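Long-range contacts in alcohol oxidase (Myceliophthora thermophila, PDB 6F74), which binds FAD and probably oxidises an organic substrate with molecular oxygen, as a flavoprotein oxidase of the vanillyl-alcohol oxidase type: residues Ile150-Ser155 with Asn574-Arg579; Asp160-Ser165 with Cys578-Gly583. All blocks are in the same frame, centred on the assembly; numbering follows the deposited sequence.

Interaction 1 of 2, residues Ile150-Ser155 with Asn574-Arg579; sequences IRLVTS and NIFFCR. With FAD (flavin-adenine dinucleotide), chain I.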
ATOM      1  N   ILE A 150       2.553  -5.361 -26.781  1.00 19.22           N
ATOM      2  CA  ILE A 150       2.952  -6.132 -25.614  1.00 18.96           C
ATOM      3  C   ILE A 150       2.482  -5.333 -24.394  1.00 18.83           C
ATOM      4  O   ILE A 150       2.665  -4.089 -24.340  1.00 18.88           O
ATOM      5  CB  ILE A 150       4.489  -6.318 -25.561  1.00 18.87           C
ATOM      6  CG1 ILE A 150       4.966  -7.149 -26.742  1.00 19.03           C
ATOM      7  CG2 ILE A 150       4.932  -6.963 -24.256  1.00 18.66           C
ATOM      8  CD1 ILE A 150       6.447  -7.524 -26.697  1.00 19.01           C
ATOM      9  N   ARG A 151       1.949  -6.053 -23.405  1.00 18.70           N
ATOM     10  CA  ARG A 151       1.424  -5.450 -22.190  1.00 18.59           C
ATOM     11  C   ARG A 151       2.532  -4.757 -21.399  1.00 18.42           C
ATOM     12  O   ARG A 151       3.567  -5.376 -21.090  1.00 18.30           O
ATOM     13  CB  ARG A 151       0.732  -6.498 -21.295  1.00 18.53           C
ATOM     14  CG  ARG A 151       0.262  -5.954 -19.958  1.00 18.41           C
ATOM     15  CD  ARG A 151      -0.383  -6.966 -19.069  1.00 18.40           C
ATOM     16  NE  ARG A 151      -0.779  -6.369 -17.794  1.00 18.29           N
ATOM     17  CZ  ARG A 151      -1.450  -7.009 -16.825  1.00 18.31           C
ATOM     18  NH1 ARG A 151      -1.818  -8.285 -16.985  1.00 18.45           N
ATOM     19  NH2 ARG A 151      -1.762  -6.373 -15.671  1.00 18.22           N
ATOM     20  N   LEU A 152       2.325  -3.474 -21.101  1.00 18.48           N
ATOM     21  CA  LEU A 152       3.306  -2.711 -20.336  1.00 18.40           C
ATOM     22  C   LEU A 152       2.932  -2.753 -18.868  1.00 18.24           C
ATOM     23  O   LEU A 152       1.832  -2.358 -18.500  1.00 18.29           O
ATOM     24  CB  LEU A 152       3.409  -1.256 -20.810  1.00 18.64           C
ATOM     25  CG  LEU A 152       4.472  -0.396 -20.112  1.00 18.67           C
ATOM     26  CD1 LEU A 152       5.867  -0.862 -20.488  1.00 18.67           C
ATOM     27  CD2 LEU A 152       4.308   1.058 -20.485  1.00 19.01           C
ATOM     28  N   VAL A 153       3.870  -3.208 -18.042  1.00 18.08           N
ATOM     29  CA  VAL A 153       3.706  -3.265 -16.611  1.00 17.94           C
ATOM     30  C   VAL A 153       4.675  -2.271 -15.962  1.00 17.98           C
ATOM     31  O   VAL A 153       5.857  -2.269 -16.247  1.00 18.05           O
ATOM     32  CB  VAL A 153       3.914  -4.714 -16.086  1.00 17.81           C
ATOM     33  CG1 VAL A 153       3.684  -4.775 -14.589  1.00 17.70           C
ATOM     34  CG2 VAL A 153       2.956  -5.690 -16.797  1.00 17.87           C
ATOM     35  N   THR A 154       4.162  -1.434 -15.075  1.00 18.00           N
ATOM     36  CA  THR A 154       4.966  -0.400 -14.423  1.00 18.12           C
ATOM     37  C   THR A 154       5.249  -0.817 -12.984  1.00 17.97           C
ATOM     38  O   THR A 154       4.342  -1.183 -12.259  1.00 17.85           O
ATOM     39  CB  THR A 154       4.252   0.973 -14.485  1.00 18.35           C
ATOM     40  OG1 THR A 154       4.050   1.341 -15.864  1.00 18.54           O
ATOM     41  CG2 THR A 154       5.067   2.091 -13.760  1.00 18.55           C
ATOM     42  N   SER A 155       6.523  -0.778 -12.595  1.00 18.04           N
ATOM     43  CA  SER A 155       6.913  -1.047 -11.210  1.00 17.98           C
ATOM     44  C   SER A 155       7.950  -0.036 -10.760  1.00 18.24           C
ATOM     45  O   SER A 155       8.968   0.132 -11.420  1.00 18.43           O
ATOM     46  CB  SER A 155       7.442  -2.457 -11.097  1.00 17.87           C
ATOM     47  OG  SER A 155       7.774  -2.807  -9.775  1.00 17.85           O
ATOM     48  N   ASN A 574      -5.678   2.065 -22.893  1.00 21.02           N
ATOM     49  CA  ASN A 574      -5.393   1.364 -21.650  1.00 20.55           C
ATOM     50  C   ASN A 574      -4.036   0.675 -21.717  1.00 20.09           C
ATOM     51  O   ASN A 574      -3.881  -0.510 -21.352  1.00 19.78           O
ATOM     52  CB  ASN A 574      -6.502   0.394 -21.282  1.00 20.60           C
ATOM     53  CG  ASN A 574      -6.678   0.251 -19.794  1.00 20.36           C
ATOM     54  OD1 ASN A 574      -5.762   0.533 -19.037  1.00 20.03           O
ATOM     55  ND2 ASN A 574      -7.894  -0.125 -19.358  1.00 20.60           N
ATOM     56  N   ILE A 575      -3.055   1.454 -22.171  1.00 20.12           N
ATOM     57  CA  ILE A 575      -1.688   1.025 -22.205  1.00 19.78           C
ATOM     58  C   ILE A 575      -1.186   0.730 -20.798  1.00 19.40           C
ATOM     59  O   ILE A 575      -0.303  -0.122 -20.633  1.00 19.10           O
ATOM     60  CB  ILE A 575      -0.781   2.080 -22.926  1.00 20.00           C
ATOM     61  CG1 ILE A 575      -1.272   2.349 -24.357  1.00 20.41           C
ATOM     62  CG2 ILE A 575       0.681   1.651 -22.954  1.00 19.72           C
ATOM     63  CD1 ILE A 575      -1.495   1.112 -25.212  1.00 20.32           C
ATOM     64  N   PHE A 576      -1.766   1.400 -19.792  1.00 19.48           N
ATOM     65  CA  PHE A 576      -1.346   1.235 -18.425  1.00 19.18           C
ATOM     66  C   PHE A 576      -2.293   0.408 -17.581  1.00 19.05           C
ATOM     67  O   PHE A 576      -2.369   0.606 -16.359  1.00 18.94           O
ATOM     68  CB  PHE A 576      -1.115   2.611 -17.801  1.00 19.37           C
ATOM     69  CG  PHE A 576      -0.203   3.498 -18.603  1.00 19.60           C
ATOM     70  CD1 PHE A 576       1.046   3.053 -18.978  1.00 19.41           C
ATOM     71  CD2 PHE A 576      -0.571   4.788 -18.927  1.00 20.06           C
ATOM     72  CE1 PHE A 576       1.911   3.878 -19.699  1.00 19.68           C
ATOM     73  CE2 PHE A 576       0.267   5.604 -19.673  1.00 20.35           C
ATOM     74  CZ  PHE A 576       1.524   5.153 -20.044  1.00 20.15           C
ATOM     75  N   PHE A 577      -2.975  -0.547 -18.215  1.00 19.10           N
ATOM     76  CA  PHE A 577      -3.874  -1.461 -17.525  1.00 19.07           C
ATOM     77  C   PHE A 577      -3.252  -1.990 -16.252  1.00 18.72           C
ATOM     78  O   PHE A 577      -2.106  -2.422 -16.260  1.00 18.48           O
ATOM     79  CB  PHE A 577      -4.269  -2.666 -18.378  1.00 19.14           C
ATOM     80  CG  PHE A 577      -5.106  -3.670 -17.635  1.00 19.17           C
ATOM     81  CD1 PHE A 577      -6.503  -3.516 -17.555  1.00 19.54           C
ATOM     82  CD2 PHE A 577      -4.523  -4.714 -16.955  1.00 18.90           C
ATOM     83  CE1 PHE A 577      -7.278  -4.409 -16.850  1.00 19.63           C
ATOM     84  CE2 PHE A 577      -5.294  -5.607 -16.229  1.00 18.99           C
ATOM     85  CZ  PHE A 577      -6.673  -5.444 -16.172  1.00 19.36           C
ATOM     86  N   CYS A 578      -3.995  -1.910 -15.160  1.00 18.75           N
ATOM     87  CA  CYS A 578      -3.683  -2.701 -13.989  1.00 18.49           C
ATOM     88  C   CYS A 578      -4.956  -3.212 -13.340  1.00 18.67           C
ATOM     89  O   CYS A 578      -6.048  -2.635 -13.488  1.00 18.98           O
ATOM     90  CB  CYS A 578      -2.762  -1.979 -12.988  1.00 18.30           C
ATOM     91  SG  CYS A 578      -3.100  -0.223 -12.751  1.00 18.54           S
ATOM     92  N   ARG A 579      -4.786  -4.350 -12.680  1.00 18.52           N
ATOM     93  CA  ARG A 579      -5.852  -5.084 -11.990  1.00 18.71           C
ATOM     94  C   ARG A 579      -6.548  -4.202 -10.930  1.00 18.80           C
ATOM     95  O   ARG A 579      -5.874  -3.644 -10.101  1.00 18.59           O
ATOM     96  CB  ARG A 579      -5.181  -6.290 -11.304  1.00 18.52           C
ATOM     97  CG  ARG A 579      -6.168  -7.299 -10.868  1.00 18.78           C
ATOM     98  CD  ARG A 579      -5.529  -8.516 -10.230  1.00 18.69           C
ATOM     99  NE  ARG A 579      -6.611  -9.118  -9.449  1.00 18.99           N
ATOM    100  CZ  ARG A 579      -6.912  -8.813  -8.185  1.00 18.97           C
ATOM    101  NH1 ARG A 579      -6.170  -7.955  -7.447  1.00 18.66           N
ATOM    102  NH2 ARG A 579      -7.956  -9.400  -7.644  1.00 19.32           N
TER
HETATM  103  PA  FAD I 601       4.697  -0.855  -6.993  1.00 15.73           P
HETATM  104  O1A FAD I 601       4.344  -2.333  -6.853  1.00 16.33           O
HETATM  105  O2A FAD I 601       6.018  -0.543  -7.623  1.00 14.61           O
HETATM  106  O5B FAD I 601       3.526  -0.173  -7.803  1.00 13.82           O
HETATM  107  C5B FAD I 601       2.241  -0.128  -7.249  1.00 13.38           C
HETATM  108  C4B FAD I 601       1.256   0.297  -8.323  1.00 12.87           C
HETATM  109  O4B FAD I 601       1.604   1.619  -8.698  1.00 12.82           O
HETATM  110  C3B FAD I 601       1.274  -0.502  -9.601  1.00 12.31           C
HETATM  111  O3B FAD I 601      -0.036  -0.420 -10.174  1.00 12.69           O
HETATM  112  C2B FAD I 601       2.206   0.261 -10.510  1.00 12.77           C
HETATM  113  O2B FAD I 601       1.894   0.185 -11.906  1.00 12.30           O
HETATM  114  C1B FAD I 601       1.975   1.681 -10.068  1.00 12.89           C
HETATM  115  N9A FAD I 601       3.120   2.590 -10.180  1.00 13.21           N
HETATM  116  C8A FAD I 601       4.242   2.560  -9.447  1.00 14.09           C
HETATM  117  N7A FAD I 601       5.066   3.569  -9.789  1.00 14.08           N
HETATM  118  C5A FAD I 601       4.451   4.256 -10.747  1.00 13.77           C
HETATM  119  C6A FAD I 601       4.794   5.448 -11.522  1.00 13.93           C
HETATM  120  N6A FAD I 601       5.984   6.036 -11.264  1.00 14.13           N
HETATM  121  N1A FAD I 601       3.899   5.871 -12.453  1.00 13.83           N
HETATM  122  C2A FAD I 601       2.723   5.222 -12.653  1.00 14.21           C
HETATM  123  N3A FAD I 601       2.335   4.125 -11.952  1.00 13.99           N
HETATM  124  C4A FAD I 601       3.161   3.621 -11.000  1.00 13.66           C
HETATM  125  N1  FAD I 601       1.001   1.836   2.479  1.00 11.40           N
HETATM  126  C2  FAD I 601       0.634   2.779   3.376  1.00 11.65           C
HETATM  127  O2  FAD I 601      -0.313   3.553   3.086  1.00 12.31           O
HETATM  128  N3  FAD I 601       1.269   2.932   4.556  1.00 11.81           N
HETATM  129  C4  FAD I 601       2.284   2.137   4.937  1.00 12.03           C
HETATM  130  O4  FAD I 601       2.858   2.268   6.039  1.00 13.38           O
HETATM  131  C4X FAD I 601       2.735   1.067   4.023  1.00 11.93           C
HETATM  132  N5  FAD I 601       3.742   0.234   4.354  1.00 11.39           N
HETATM  133  C5X FAD I 601       4.139  -0.733   3.490  1.00 10.96           C
HETATM  134  C6  FAD I 601       5.195  -1.573   3.841  1.00  9.80           C
HETATM  135  C7  FAD I 601       5.652  -2.562   2.987  1.00  8.66           C
HETATM  136  C7M FAD I 601       6.784  -3.395   3.535  1.00  8.75           C
HETATM  137  C8  FAD I 601       5.013  -2.728   1.650  1.00  7.38           C
HETATM  138  C8M FAD I 601       5.483  -3.758   0.632  1.00  4.60           C
HETATM  139  C9  FAD I 601       3.944  -1.908   1.305  1.00  9.18           C
HETATM  140  C9A FAD I 601       3.473  -0.899   2.163  1.00 10.70           C
HETATM  141  N10 FAD I 601       2.404  -0.021   1.830  1.00 12.01           N
HETATM  142  C10 FAD I 601       2.013   0.965   2.746  1.00 11.68           C
HETATM  143  C1' FAD I 601       1.616  -0.154   0.583  1.00 13.09           C
HETATM  144  C2' FAD I 601       1.925   0.718  -0.589  1.00 14.05           C
HETATM  145  O2' FAD I 601       1.275   1.968  -0.369  1.00 13.99           O
HETATM  146  C3' FAD I 601       1.339   0.088  -1.857  1.00 15.12           C
HETATM  147  O3' FAD I 601       1.738  -1.288  -1.998  1.00 16.26           O
HETATM  148  C4' FAD I 601       1.721   0.869  -3.107  1.00 15.51           C
HETATM  149  O4' FAD I 601       1.140   0.247  -4.256  1.00 16.74           O
HETATM  150  C5' FAD I 601       3.232   0.965  -3.259  1.00 15.36           C
HETATM  151  O5' FAD I 601       3.567   1.705  -4.420  1.00 15.25           O
HETATM  152  P   FAD I 601       4.954   1.294  -5.062  1.00 15.53           P
HETATM  153  O1P FAD I 601       6.015   1.248  -3.999  1.00 15.56           O
HETATM  154  O2P FAD I 601       5.134   2.169  -6.258  1.00 17.65           O
HETATM  155  O3P FAD I 601       4.613  -0.226  -5.500  1.00 15.91           O
HETATM  156  O   HOH W   1      -0.675  -3.349 -18.478  1.00 14.04           O
HETATM  157  O   HOH W   2      -0.198  -4.010 -14.703  1.00 27.90           O
HETATM  158  O   HOH W   3       0.249  -2.120 -22.340  1.00 19.90           O
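The carbonyl oxygen of F577 receives two waters that tie it to R151: one lies 2.8 Å from F577 O and also accepts from R151 NE and donates to L152 O, while the other sits between F577 O and R151 NH2. R151 arrives there fully stretched (chi1 175°), and its far nitrogen NH1 forms a salt bridge with E589. The F577 ring meets this guanidinium edge-on: CD2 of F577 is 3.5 Å from R151 NH2 and stands over one guanidinium face, off centre, with the two planes 76° apart. An alanine in place of R151 would probably cost E589 this salt bridge, deprive both waters at F577 O of a donor and leave the F577 ring edge without the guanidinium. In the FAD-binding domain, strand 152-155 is an edge strand of a four-stranded mixed sheet; one side pairs with strand 171-174, and the other faces the type I turn N574-F577. No direct hydrogen bond crosses between the segments. Instead a third water accepts from L152 N (2.8 Å) and donates to I575 O. On the apolar side, CD2 of L152 meets the rim of the F576 ring at CE1 (3.8 Å), close to its plane. Farther along, T154 O accepts from FAD O2B at 2.8 Å.

Interaction 2 of 2, residues Asp160-Ser165 with Cys578-Gly583; sequences DLLGRS and CRTCVG. With FAD (flavin-adenine dinucleotide), chain I.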
ATOM      1  N   ASP A 160       3.458  -3.743  -4.301  1.00 17.47           N
ATOM      2  CA  ASP A 160       2.021  -3.883  -4.351  1.00 17.45           C
ATOM      3  C   ASP A 160       1.503  -5.198  -3.758  1.00 17.46           C
ATOM      4  O   ASP A 160       2.153  -6.252  -3.893  1.00 17.48           O
ATOM      5  CB  ASP A 160       1.480  -3.790  -5.774  1.00 17.45           C
ATOM      6  CG  ASP A 160       0.085  -3.251  -5.823  1.00 17.53           C
ATOM      7  OD1 ASP A 160      -0.066  -2.065  -5.501  1.00 17.61           O
ATOM      8  OD2 ASP A 160      -0.849  -4.003  -6.161  1.00 17.58           O
ATOM      9  N   LEU A 161       0.340  -5.095  -3.125  1.00 17.51           N
ATOM     10  CA  LEU A 161      -0.348  -6.223  -2.493  1.00 17.60           C
ATOM     11  C   LEU A 161      -1.391  -6.884  -3.397  1.00 17.71           C
ATOM     12  O   LEU A 161      -1.808  -8.006  -3.119  1.00 17.85           O
ATOM     13  CB  LEU A 161      -1.075  -5.760  -1.215  1.00 17.66           C
ATOM     14  CG  LEU A 161      -0.288  -5.355   0.043  1.00 17.64           C
ATOM     15  CD1 LEU A 161       0.419  -4.011  -0.069  1.00 17.59           C
ATOM     16  CD2 LEU A 161      -1.267  -5.290   1.218  1.00 17.76           C
ATOM     17  N   LEU A 162      -1.785  -6.186  -4.471  1.00 17.70           N
ATOM     18  CA  LEU A 162      -2.891  -6.565  -5.344  1.00 17.86           C
ATOM     19  C   LEU A 162      -2.515  -7.003  -6.781  1.00 17.86           C
ATOM     20  O   LEU A 162      -3.394  -7.145  -7.652  1.00 18.02           O
ATOM     21  CB  LEU A 162      -3.888  -5.406  -5.399  1.00 17.97           C
ATOM     22  CG  LEU A 162      -4.946  -5.256  -4.301  1.00 18.14           C
ATOM     23  CD1 LEU A 162      -4.317  -5.054  -2.941  1.00 18.01           C
ATOM     24  CD2 LEU A 162      -5.810  -4.052  -4.657  1.00 18.31           C
ATOM     25  N   GLY A 163      -1.232  -7.221  -7.050  1.00 17.72           N
ATOM     26  CA  GLY A 163      -0.810  -7.577  -8.434  1.00 17.73           C
ATOM     27  C   GLY A 163      -0.886  -6.441  -9.455  1.00 17.70           C
ATOM     28  O   GLY A 163      -0.881  -6.716 -10.648  1.00 17.76           O
ATOM     29  N   ARG A 164      -0.944  -5.183  -9.008  1.00 17.66           N
ATOM     30  CA  ARG A 164      -1.087  -4.019  -9.920  1.00 17.73           C
ATOM     31  C   ARG A 164       0.217  -3.608 -10.599  1.00 17.65           C
ATOM     32  O   ARG A 164       0.202  -2.829 -11.546  1.00 17.75           O
ATOM     33  CB  ARG A 164      -1.708  -2.817  -9.204  1.00 17.82           C
ATOM     34  CG  ARG A 164      -3.100  -3.102  -8.646  1.00 17.97           C
ATOM     35  CD  ARG A 164      -3.730  -1.932  -7.906  1.00 18.11           C
ATOM     36  NE  ARG A 164      -2.818  -1.487  -6.868  1.00 17.97           N
ATOM     37  CZ  ARG A 164      -2.888  -0.336  -6.210  1.00 18.07           C
ATOM     38  NH1 ARG A 164      -3.878   0.525  -6.401  1.00 18.34           N
ATOM     39  NH2 ARG A 164      -1.942  -0.064  -5.325  1.00 17.97           N
ATOM     40  N   SER A 165       1.341  -4.122 -10.097  1.00 17.54           N
ATOM     41  CA  SER A 165       2.626  -4.082 -10.815  1.00 17.53           C
ATOM     42  C   SER A 165       3.060  -5.460 -11.379  1.00 17.52           C
ATOM     43  O   SER A 165       4.263  -5.744 -11.491  1.00 17.53           O
ATOM     44  CB  SER A 165       3.702  -3.487  -9.900  1.00 17.52           C
ATOM     45  OG  SER A 165       3.861  -4.189  -8.679  1.00 17.47           O
ATOM     46  N   CYS A 578      -3.995  -1.910 -15.160  1.00 18.75           N
ATOM     47  CA  CYS A 578      -3.683  -2.701 -13.989  1.00 18.49           C
ATOM     48  C   CYS A 578      -4.956  -3.212 -13.340  1.00 18.67           C
ATOM     49  O   CYS A 578      -6.048  -2.635 -13.488  1.00 18.98           O
ATOM     50  CB  CYS A 578      -2.762  -1.979 -12.988  1.00 18.30           C
ATOM     51  SG  CYS A 578      -3.100  -0.223 -12.751  1.00 18.54           S
ATOM     52  N   ARG A 579      -4.786  -4.350 -12.680  1.00 18.52           N
ATOM     53  CA  ARG A 579      -5.852  -5.084 -11.990  1.00 18.71           C
ATOM     54  C   ARG A 579      -6.548  -4.202 -10.930  1.00 18.80           C
ATOM     55  O   ARG A 579      -5.874  -3.644 -10.101  1.00 18.59           O
ATOM     56  CB  ARG A 579      -5.181  -6.290 -11.304  1.00 18.52           C
ATOM     57  CG  ARG A 579      -6.168  -7.299 -10.868  1.00 18.78           C
ATOM     58  CD  ARG A 579      -5.529  -8.516 -10.230  1.00 18.69           C
ATOM     59  NE  ARG A 579      -6.611  -9.118  -9.449  1.00 18.99           N
ATOM     60  CZ  ARG A 579      -6.912  -8.813  -8.185  1.00 18.97           C
ATOM     61  NH1 ARG A 579      -6.170  -7.955  -7.447  1.00 18.66           N
ATOM     62  NH2 ARG A 579      -7.956  -9.400  -7.644  1.00 19.32           N
ATOM     63  N   THR A 580      -7.877  -4.093 -10.988  1.00 19.18           N
ATOM     64  CA  THR A 580      -8.685  -3.225 -10.110  1.00 19.37           C
ATOM     65  C   THR A 580      -8.517  -1.721 -10.355  1.00 19.43           C
ATOM     66  O   THR A 580      -9.245  -0.933  -9.740  1.00 19.68           O
ATOM     67  CB  THR A 580      -8.473  -3.434  -8.569  1.00 19.18           C
ATOM     68  OG1 THR A 580      -7.229  -2.867  -8.127  1.00 18.82           O
ATOM     69  CG2 THR A 580      -8.587  -4.890  -8.155  1.00 19.18           C
ATOM     70  N   CYS A 581      -7.590  -1.309 -11.216  1.00 19.28           N
ATOM     71  CA  CYS A 581      -7.369   0.110 -11.477  1.00 19.41           C
ATOM     72  C   CYS A 581      -8.581   0.647 -12.216  1.00 19.93           C
ATOM     73  O   CYS A 581      -9.423  -0.123 -12.731  1.00 20.15           O
ATOM     74  CB  CYS A 581      -6.060   0.357 -12.254  1.00 19.19           C
ATOM     75  SG  CYS A 581      -4.603  -0.229 -11.359  1.00 18.69           S
ATOM     76  N   VAL A 582      -8.716   1.967 -12.208  1.00 20.20           N
ATOM     77  CA  VAL A 582      -9.887   2.590 -12.815  1.00 20.78           C
ATOM     78  C   VAL A 582      -9.931   2.177 -14.297  1.00 20.91           C
ATOM     79  O   VAL A 582      -8.902   2.269 -15.013  1.00 20.69           O
ATOM     80  CB  VAL A 582      -9.826   4.118 -12.655  1.00 21.10           C
ATOM     81  CG1 VAL A 582     -10.832   4.804 -13.553  1.00 21.76           C
ATOM     82  CG2 VAL A 582     -10.062   4.489 -11.187  1.00 21.09           C
ATOM     83  N   GLY A 583     -11.105   1.708 -14.730  1.00 21.32           N
ATOM     84  CA  GLY A 583     -11.288   1.265 -16.113  1.00 21.52           C
ATOM     85  C   GLY A 583     -10.959  -0.176 -16.420  1.00 21.21           C
ATOM     86  O   GLY A 583     -11.190  -0.602 -17.538  1.00 21.42           O
TER
HETATM   87  PA  FAD I 601       4.697  -0.855  -6.993  1.00 15.73           P
HETATM   88  O1A FAD I 601       4.344  -2.333  -6.853  1.00 16.33           O
HETATM   89  O2A FAD I 601       6.018  -0.543  -7.623  1.00 14.61           O
HETATM   90  O5B FAD I 601       3.526  -0.173  -7.803  1.00 13.82           O
HETATM   91  C5B FAD I 601       2.241  -0.128  -7.249  1.00 13.38           C
HETATM   92  C4B FAD I 601       1.256   0.297  -8.323  1.00 12.87           C
HETATM   93  O4B FAD I 601       1.604   1.619  -8.698  1.00 12.82           O
HETATM   94  C3B FAD I 601       1.274  -0.502  -9.601  1.00 12.31           C
HETATM   95  O3B FAD I 601      -0.036  -0.420 -10.174  1.00 12.69           O
HETATM   96  C2B FAD I 601       2.206   0.261 -10.510  1.00 12.77           C
HETATM   97  O2B FAD I 601       1.894   0.185 -11.906  1.00 12.30           O
HETATM   98  C1B FAD I 601       1.975   1.681 -10.068  1.00 12.89           C
HETATM   99  N9A FAD I 601       3.120   2.590 -10.180  1.00 13.21           N
HETATM  100  C8A FAD I 601       4.242   2.560  -9.447  1.00 14.09           C
HETATM  101  N7A FAD I 601       5.066   3.569  -9.789  1.00 14.08           N
HETATM  102  C5A FAD I 601       4.451   4.256 -10.747  1.00 13.77           C
HETATM  103  C6A FAD I 601       4.794   5.448 -11.522  1.00 13.93           C
HETATM  104  N6A FAD I 601       5.984   6.036 -11.264  1.00 14.13           N
HETATM  105  N1A FAD I 601       3.899   5.871 -12.453  1.00 13.83           N
HETATM  106  C2A FAD I 601       2.723   5.222 -12.653  1.00 14.21           C
HETATM  107  N3A FAD I 601       2.335   4.125 -11.952  1.00 13.99           N
HETATM  108  C4A FAD I 601       3.161   3.621 -11.000  1.00 13.66           C
HETATM  109  N1  FAD I 601       1.001   1.836   2.479  1.00 11.40           N
HETATM  110  C2  FAD I 601       0.634   2.779   3.376  1.00 11.65           C
HETATM  111  O2  FAD I 601      -0.313   3.553   3.086  1.00 12.31           O
HETATM  112  N3  FAD I 601       1.269   2.932   4.556  1.00 11.81           N
HETATM  113  C4  FAD I 601       2.284   2.137   4.937  1.00 12.03           C
HETATM  114  O4  FAD I 601       2.858   2.268   6.039  1.00 13.38           O
HETATM  115  C4X FAD I 601       2.735   1.067   4.023  1.00 11.93           C
HETATM  116  N5  FAD I 601       3.742   0.234   4.354  1.00 11.39           N
HETATM  117  C5X FAD I 601       4.139  -0.733   3.490  1.00 10.96           C
HETATM  118  C6  FAD I 601       5.195  -1.573   3.841  1.00  9.80           C
HETATM  119  C7  FAD I 601       5.652  -2.562   2.987  1.00  8.66           C
HETATM  120  C7M FAD I 601       6.784  -3.395   3.535  1.00  8.75           C
HETATM  121  C8  FAD I 601       5.013  -2.728   1.650  1.00  7.38           C
HETATM  122  C8M FAD I 601       5.483  -3.758   0.632  1.00  4.60           C
HETATM  123  C9  FAD I 601       3.944  -1.908   1.305  1.00  9.18           C
HETATM  124  C9A FAD I 601       3.473  -0.899   2.163  1.00 10.70           C
HETATM  125  N10 FAD I 601       2.404  -0.021   1.830  1.00 12.01           N
HETATM  126  C10 FAD I 601       2.013   0.965   2.746  1.00 11.68           C
HETATM  127  C1' FAD I 601       1.616  -0.154   0.583  1.00 13.09           C
HETATM  128  C2' FAD I 601       1.925   0.718  -0.589  1.00 14.05           C
HETATM  129  O2' FAD I 601       1.275   1.968  -0.369  1.00 13.99           O
HETATM  130  C3' FAD I 601       1.339   0.088  -1.857  1.00 15.12           C
HETATM  131  O3' FAD I 601       1.738  -1.288  -1.998  1.00 16.26           O
HETATM  132  C4' FAD I 601       1.721   0.869  -3.107  1.00 15.51           C
HETATM  133  O4' FAD I 601       1.140   0.247  -4.256  1.00 16.74           O
HETATM  134  C5' FAD I 601       3.232   0.965  -3.259  1.00 15.36           C
HETATM  135  O5' FAD I 601       3.567   1.705  -4.420  1.00 15.25           O
HETATM  136  P   FAD I 601       4.954   1.294  -5.062  1.00 15.53           P
HETATM  137  O1P FAD I 601       6.015   1.248  -3.999  1.00 15.56           O
HETATM  138  O2P FAD I 601       5.134   2.169  -6.258  1.00 17.65           O
HETATM  139  O3P FAD I 601       4.613  -0.226  -5.500  1.00 15.91           O
HETATM  140  O   HOH W   4      -2.212  -5.852 -12.913  1.00 12.20           O
HETATM  141  O   HOH W   5      -6.460  -0.031  -7.826  1.00 20.34           O
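R164 meets both the cofactor and C578 through one carbonyl: FAD O3B donates to R164 O at 2.8 Å, and C578 CB packs 3.4 Å from that same oxygen. The segment 160-165, between strands 152-155 and 171-174, is consistent with the end of the pyrophosphate-binding loop of the VAO/PCMH-type FAD-binding fold. O1A, an oxygen of one of the two FAD phosphates, accepts from S165 OG (2.6 Å) and from the backbone N of D160, and FAD O4' gives a weak hydrogen bond to D160 OD1.

Beyond that weak bond, the D160 carboxylate holds the loop in shape. Its OD2 takes the backbone N-H groups of L162, an Asx turn, and of R164, which arrive from opposite faces of the carboxylate plane. R164 grips D160 side-on: NH2 reaches the syn lone pair of OD1 at 2.7 Å and 158°, and NE donates to OD1 as well, with a weak bond to OD2. A bend at chi3 (-54°) swings the guanidinium back onto D160, and N542 accepts from NH2.

Outermost, the segment 578-583 lies against the loop. R579, extended from CG to NE, donates from NH1 to L162 O at 2.9 Å and 146°, the oxygen lying somewhat out of the guanidinium plane. The carbonyl O of R579 abuts R164 CG at 3.2 Å. A water accepts from R164 NH1 and donates to T580 OG1, while T580 OG1 itself donates to R579 O. The C578-C581 disulfide closes the type II turn that carries these groups, and its C581 SG lies 3.9 Å from R164 CD.

Both contacts are buried and join the FAD-binding domain to the loop that follows helix 560-570; C578 and R579 belong to both, and the centres lie 9 Å apart. They bury similar areas, 258 and 267 Å², and waters bridge both. Interaction 1, farther from the chain centre and at a sheet edge, has no direct hydrogen bond across it and adds a ring edge against a guanidinium and aliphatic contacts. Interaction 2 joins two loops with one direct hydrogen bond, R579 NH1 to L162 O, and a salt bridge within the cofactor loop. At the seam V153 CG1 packs 3.3 Å from S165 O. FAD spans both: the strand receives a ribose hydroxyl, the loop another hydroxyl and the phosphate.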